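Local coordinates for fatty acid/retinol binding protein protein 7, isoform A, confirmed BY transcript evidence (Caenorhabditis elegans, PDB 2W9Y), which probably binds and carries fatty acids and retinoids, as a helical lipid-binding protein of nematodes, at residues 16-21 with 135-140; 33-38 with 53-58. All coordinates share one frame; numbering follows the deposited sequence.

The two contacts lie on opposite sides of the centre of this all-helical chain, with their own centres about 24 Å apart. Contact 1 is the more buried, its centre about 9 Å from that of the chain; it brings the C-terminal tail back to the start of helix 18-26. Contact 2, its centre about 17 Å from that of the chain, pairs the next helix, 32-39, with helix 51-58 and is only partly buried. Polar bonds to one carboxylate carry contact 1, with a little apolar touching beside them. In contact 2 branched aliphatic side chains do most of the work, and a salt bridge whose hydrogen bond is weak lies at the solvent-facing side. Both contacts also border helix 60-75.

Contact 1: 16-21 with 135-140; sequences FPTEQL and NPDIKF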
# COMPACT_ATOMS: atom_id res chain seq x y z
N PHE A 16 4.10 -0.07 -5.24
CA PHE A 16 3.14 0.84 -4.59
C PHE A 16 2.07 1.32 -5.61
O PHE A 16 2.43 1.85 -6.64
CB PHE A 16 3.86 2.10 -3.99
CG PHE A 16 4.20 1.95 -2.52
CD1 PHE A 16 5.10 0.96 -2.06
CD2 PHE A 16 3.56 2.74 -1.59
CE1 PHE A 16 5.36 0.82 -0.70
CE2 PHE A 16 3.82 2.63 -0.25
CZ PHE A 16 4.71 1.66 0.21
N PRO A 17 0.78 1.11 -5.32
CA PRO A 17 -0.23 1.83 -6.16
C PRO A 17 -0.10 3.33 -6.04
O PRO A 17 0.38 3.84 -5.02
CB PRO A 17 -1.58 1.38 -5.58
CG PRO A 17 -1.27 -0.01 -4.89
CD PRO A 17 0.11 0.23 -4.29
N THR A 18 -0.49 4.04 -7.09
CA THR A 18 -0.44 5.51 -7.15
C THR A 18 -1.14 6.15 -5.97
O THR A 18 -0.57 7.12 -5.33
CB THR A 18 -0.97 6.05 -8.50
OG1 THR A 18 -0.02 5.64 -9.52
CG2 THR A 18 -0.97 7.62 -8.48
N GLU A 19 -2.30 5.58 -5.61
CA GLU A 19 -3.06 6.18 -4.55
C GLU A 19 -2.33 6.13 -3.18
O GLU A 19 -2.40 7.11 -2.43
CB GLU A 19 -4.48 5.62 -4.46
CG GLU A 19 -4.55 4.04 -4.37
CD GLU A 19 -4.69 3.35 -5.75
OE1 GLU A 19 -5.35 2.25 -5.81
OE2 GLU A 19 -4.13 3.86 -6.76
N GLN A 20 -1.61 5.05 -2.88
CA GLN A 20 -0.80 5.01 -1.65
C GLN A 20 0.27 6.09 -1.68
O GLN A 20 0.49 6.73 -0.67
CB GLN A 20 -0.14 3.64 -1.37
CG GLN A 20 -0.93 2.70 -0.38
CD GLN A 20 -2.02 1.89 -1.11
OE1 GLN A 20 -2.28 2.07 -2.30
NE2 GLN A 20 -2.66 1.01 -0.39
N LEU A 21 0.96 6.25 -2.82
CA LEU A 21 2.05 7.22 -2.91
C LEU A 21 1.52 8.63 -2.82
O LEU A 21 2.15 9.47 -2.14
CB LEU A 21 2.83 7.05 -4.23
CG LEU A 21 3.66 5.77 -4.30
CD1 LEU A 21 4.29 5.48 -5.73
CD2 LEU A 21 4.81 5.80 -3.30
N ASN A 135 -3.35 -2.67 -13.16
CA ASN A 135 -2.35 -1.86 -12.39
C ASN A 135 -1.25 -1.37 -13.36
O ASN A 135 -0.13 -1.80 -13.26
CB ASN A 135 -1.68 -2.76 -11.31
CG ASN A 135 -2.68 -3.41 -10.37
OD1 ASN A 135 -3.02 -2.86 -9.31
ND2 ASN A 135 -3.17 -4.66 -10.77
N PRO A 136 -1.57 -0.50 -14.33
CA PRO A 136 -0.60 -0.10 -15.37
C PRO A 136 0.49 0.78 -14.74
O PRO A 136 1.55 0.96 -15.34
CB PRO A 136 -1.45 0.73 -16.37
CG PRO A 136 -2.72 1.07 -15.58
CD PRO A 136 -2.92 0.06 -14.54
N ASP A 137 0.25 1.23 -13.50
CA ASP A 137 1.22 2.11 -12.79
C ASP A 137 2.25 1.34 -11.95
O ASP A 137 3.22 1.94 -11.43
CB ASP A 137 0.47 3.10 -11.87
CG ASP A 137 -0.48 2.38 -10.92
OD1 ASP A 137 -0.97 1.24 -11.25
OD2 ASP A 137 -0.77 2.98 -9.87
N ILE A 138 2.07 0.03 -11.82
CA ILE A 138 2.98 -0.79 -11.03
C ILE A 138 4.04 -1.50 -11.89
O ILE A 138 3.75 -1.95 -12.97
CB ILE A 138 2.12 -1.85 -10.25
CG1 ILE A 138 1.42 -1.11 -9.11
CG2 ILE A 138 2.98 -3.05 -9.72
CD1 ILE A 138 0.54 -2.06 -8.17
N LYS A 139 5.28 -1.56 -11.40
CA LYS A 139 6.34 -2.31 -12.04
C LYS A 139 6.45 -3.70 -11.34
O LYS A 139 7.10 -3.84 -10.29
CB LYS A 139 7.66 -1.53 -11.93
CG LYS A 139 8.83 -2.17 -12.79
CD LYS A 139 10.15 -1.41 -12.60
CE LYS A 139 11.27 -2.19 -13.27
NZ LYS A 139 12.52 -1.42 -13.16
N PHE A 140 5.85 -4.72 -11.93
CA PHE A 140 5.76 -5.99 -11.24
C PHE A 140 7.09 -6.72 -11.27
O PHE A 140 7.91 -6.54 -12.21
CB PHE A 140 4.69 -6.88 -11.91
CG PHE A 140 3.30 -6.46 -11.59
CD1 PHE A 140 2.71 -6.87 -10.43
CD2 PHE A 140 2.58 -5.63 -12.46
CE1 PHE A 140 1.45 -6.45 -10.07
CE2 PHE A 140 1.31 -5.22 -12.14
CZ PHE A 140 0.70 -5.64 -10.97
OXT PHE A 140 7.39 -7.56 -10.39
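Asp-137 of the C-terminal tail reaches the N-terminus of helix 18-26 and there takes hydrogen bonds from Thr-18, joining the end of this all-helical lipid-binding fold to its beginning. The polar part rests on a single oxygen. Asp-137 OD2 accepts from Thr-18 N at 3.0 Å, nearly along its own C-O axis, and from Thr-18 OG1 at 2.8 Å, this time on the anti lone pair. Thr-18 can offer both donors because its OG1 stands beside the backbone N (chi1 -67°). With Pro-17 at the N-cap position, Thr-18 N belongs to the first helical turn, so the positive end of the helix dipole probably favours the carboxylate here. Arg-76 adds charge: it forms salt bridges with both Asp-137 OD2 and Glu-19 OE2, and would probably offset the repulsion between these two acids.

A type I beta turn from Asn-135 to Ile-138, closed by Ile-138 N to Asn-135 O at 3.2 Å, leads the tail out of helix 125-134 and presents the Asp-137 side chain.

Apolar contact is lighter. Ile-138 CD1 lies 4.3 Å from Pro-17 CG, while Ile-138 CG1 lies 4.0 Å from Phe-16 O. On its other branch, Ile-138 CG2 sits over the centre of the Phe-140 ring, 3.5 Å above the plane.

Contact 2: 33-38 with 53-58; sequences PVLHEV and DEVSKK
Val-38 and Val-55 are the interlocking bumps where helix 32-39 packs on helix 51-58, a helix-helix pair whose segments run at 135° to each other with their axes 9.8 Å apart at closest approach. Val-55 fits a hollow lined by Val-34, Leu-35 and Val-38. Val-55 CG2 comes 3.9 Å from Leu-35 CD2 and also touches Val-38 CG1, while Val-55 CG1 faces CG1 of Val-34 more loosely. Leu-35 starts out away from the partner helix, and its CD2 methyl turns back to meet Val-55. Leu-62 touches Val-34, Leu-35 and Val-55, extending the apolar patch onto helix 60-75.

In the other direction, Val-38 enters a hollow bounded by Glu-54, Val-55 and Lys-58. Val-38 CG1, anti to the backbone N (chi1 171°), presses on Glu-54, 3.7 Å from Glu-54 CB and just 3.2 Å from Glu-54 OE1; that oxygen is buried here without a hydrogen-bonding partner. Val-38 CG2 meets Lys-58 CD at 3.7 Å as the two side chains run antiparallel alongside each other. With both methyls gone, an alanine here is likely to leave a gap between Val-55 CG2, Glu-54 CB and the Lys-58 chain, and the lysine freer to turn.

Lys-58 closes the exposed side. Its CB lies against Val-34 CG1, and its chain, kinked in its outer half, lies roughly perpendicular to the Glu-37 side chain. There Lys-58 NZ makes a salt bridge with Glu-37 OE2 at 3.1 Å, a weak hydrogen bond, with CE of the lysine equally close to that oxygen.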
# COMPACT_ATOMS: atom_id res chain seq x y z
N PRO A 33 2.06 12.60 12.88
CA PRO A 33 2.00 12.07 14.24
C PRO A 33 0.62 11.46 14.56
O PRO A 33 0.53 10.63 15.45
CB PRO A 33 2.24 13.30 15.14
CG PRO A 33 2.90 14.28 14.30
CD PRO A 33 2.57 13.98 12.82
N VAL A 34 -0.43 11.90 13.86
CA VAL A 34 -1.76 11.26 14.01
C VAL A 34 -1.65 9.81 13.53
O VAL A 34 -2.06 8.89 14.23
CB VAL A 34 -2.88 11.97 13.21
CG1 VAL A 34 -4.24 11.18 13.29
CG2 VAL A 34 -3.06 13.42 13.65
N LEU A 35 -1.03 9.58 12.38
CA LEU A 35 -0.90 8.19 11.90
C LEU A 35 -0.02 7.37 12.83
O LEU A 35 -0.30 6.23 13.12
CB LEU A 35 -0.26 8.18 10.48
CG LEU A 35 -1.17 8.90 9.45
CD1 LEU A 35 -0.53 8.96 8.08
CD2 LEU A 35 -2.60 8.18 9.42
N HIS A 36 1.07 7.97 13.27
CA HIS A 36 1.97 7.33 14.22
C HIS A 36 1.21 6.88 15.44
O HIS A 36 1.28 5.71 15.81
CB HIS A 36 3.09 8.35 14.65
CG HIS A 36 4.26 7.73 15.34
ND1 HIS A 36 4.23 7.34 16.66
CD2 HIS A 36 5.51 7.49 14.91
CE1 HIS A 36 5.40 6.84 17.01
NE2 HIS A 36 6.20 6.93 15.97
N GLU A 37 0.53 7.79 16.13
CA GLU A 37 -0.22 7.41 17.34
C GLU A 37 -1.20 6.22 17.08
O GLU A 37 -1.33 5.26 17.88
CB GLU A 37 -0.95 8.66 17.87
CG GLU A 37 -1.57 8.63 19.27
CD GLU A 37 -2.45 9.88 19.55
OE1 GLU A 37 -2.31 10.90 18.81
OE2 GLU A 37 -3.27 9.86 20.51
N VAL A 38 -1.89 6.25 15.96
CA VAL A 38 -2.91 5.22 15.73
C VAL A 38 -2.28 3.92 15.36
O VAL A 38 -2.68 2.89 15.91
CB VAL A 38 -3.91 5.60 14.62
CG1 VAL A 38 -4.81 4.39 14.29
CG2 VAL A 38 -4.74 6.74 15.09
N ASP A 53 -11.47 4.20 10.95
CA ASP A 53 -12.27 4.64 12.07
C ASP A 53 -11.42 5.35 13.11
O ASP A 53 -11.71 6.48 13.49
CB ASP A 53 -12.91 3.41 12.66
CG ASP A 53 -13.09 2.32 11.60
OD1 ASP A 53 -14.26 2.00 11.32
OD2 ASP A 53 -12.09 1.79 11.03
N GLU A 54 -10.34 4.73 13.56
CA GLU A 54 -9.49 5.35 14.57
C GLU A 54 -8.80 6.65 14.10
O GLU A 54 -8.74 7.66 14.85
CB GLU A 54 -8.42 4.35 14.98
CG GLU A 54 -8.97 3.17 15.79
CD GLU A 54 -7.97 2.02 15.86
OE1 GLU A 54 -6.76 2.29 15.71
OE2 GLU A 54 -8.38 0.85 16.07
N VAL A 55 -8.28 6.64 12.88
CA VAL A 55 -7.69 7.84 12.36
C VAL A 55 -8.70 8.97 12.27
O VAL A 55 -8.38 10.14 12.59
CB VAL A 55 -7.05 7.62 10.94
CG1 VAL A 55 -6.58 8.95 10.34
CG2 VAL A 55 -5.87 6.58 10.94
N SER A 56 -9.92 8.66 11.82
CA SER A 56 -10.87 9.74 11.48
C SER A 56 -11.40 10.37 12.77
O SER A 56 -11.73 11.55 12.80
CB SER A 56 -12.02 9.21 10.62
OG SER A 56 -11.54 8.42 9.54
N LYS A 57 -11.46 9.57 13.82
CA LYS A 57 -11.80 10.02 15.18
C LYS A 57 -10.88 11.17 15.59
O LYS A 57 -11.29 12.14 16.23
CB LYS A 57 -11.62 8.84 16.15
CG LYS A 57 -11.41 9.21 17.64
CD LYS A 57 -11.86 8.06 18.58
CE LYS A 57 -11.98 8.52 20.04
NZ LYS A 57 -13.05 7.77 20.80
N LYS A 58 -9.61 11.04 15.21
CA LYS A 58 -8.60 12.02 15.56
C LYS A 58 -8.45 13.18 14.57
O LYS A 58 -8.12 14.27 14.98
CB LYS A 58 -7.28 11.31 15.77
CG LYS A 58 -7.21 10.64 17.13
CD LYS A 58 -6.30 9.46 17.13
CE LYS A 58 -5.59 9.26 18.50
NZ LYS A 58 -6.31 9.85 19.70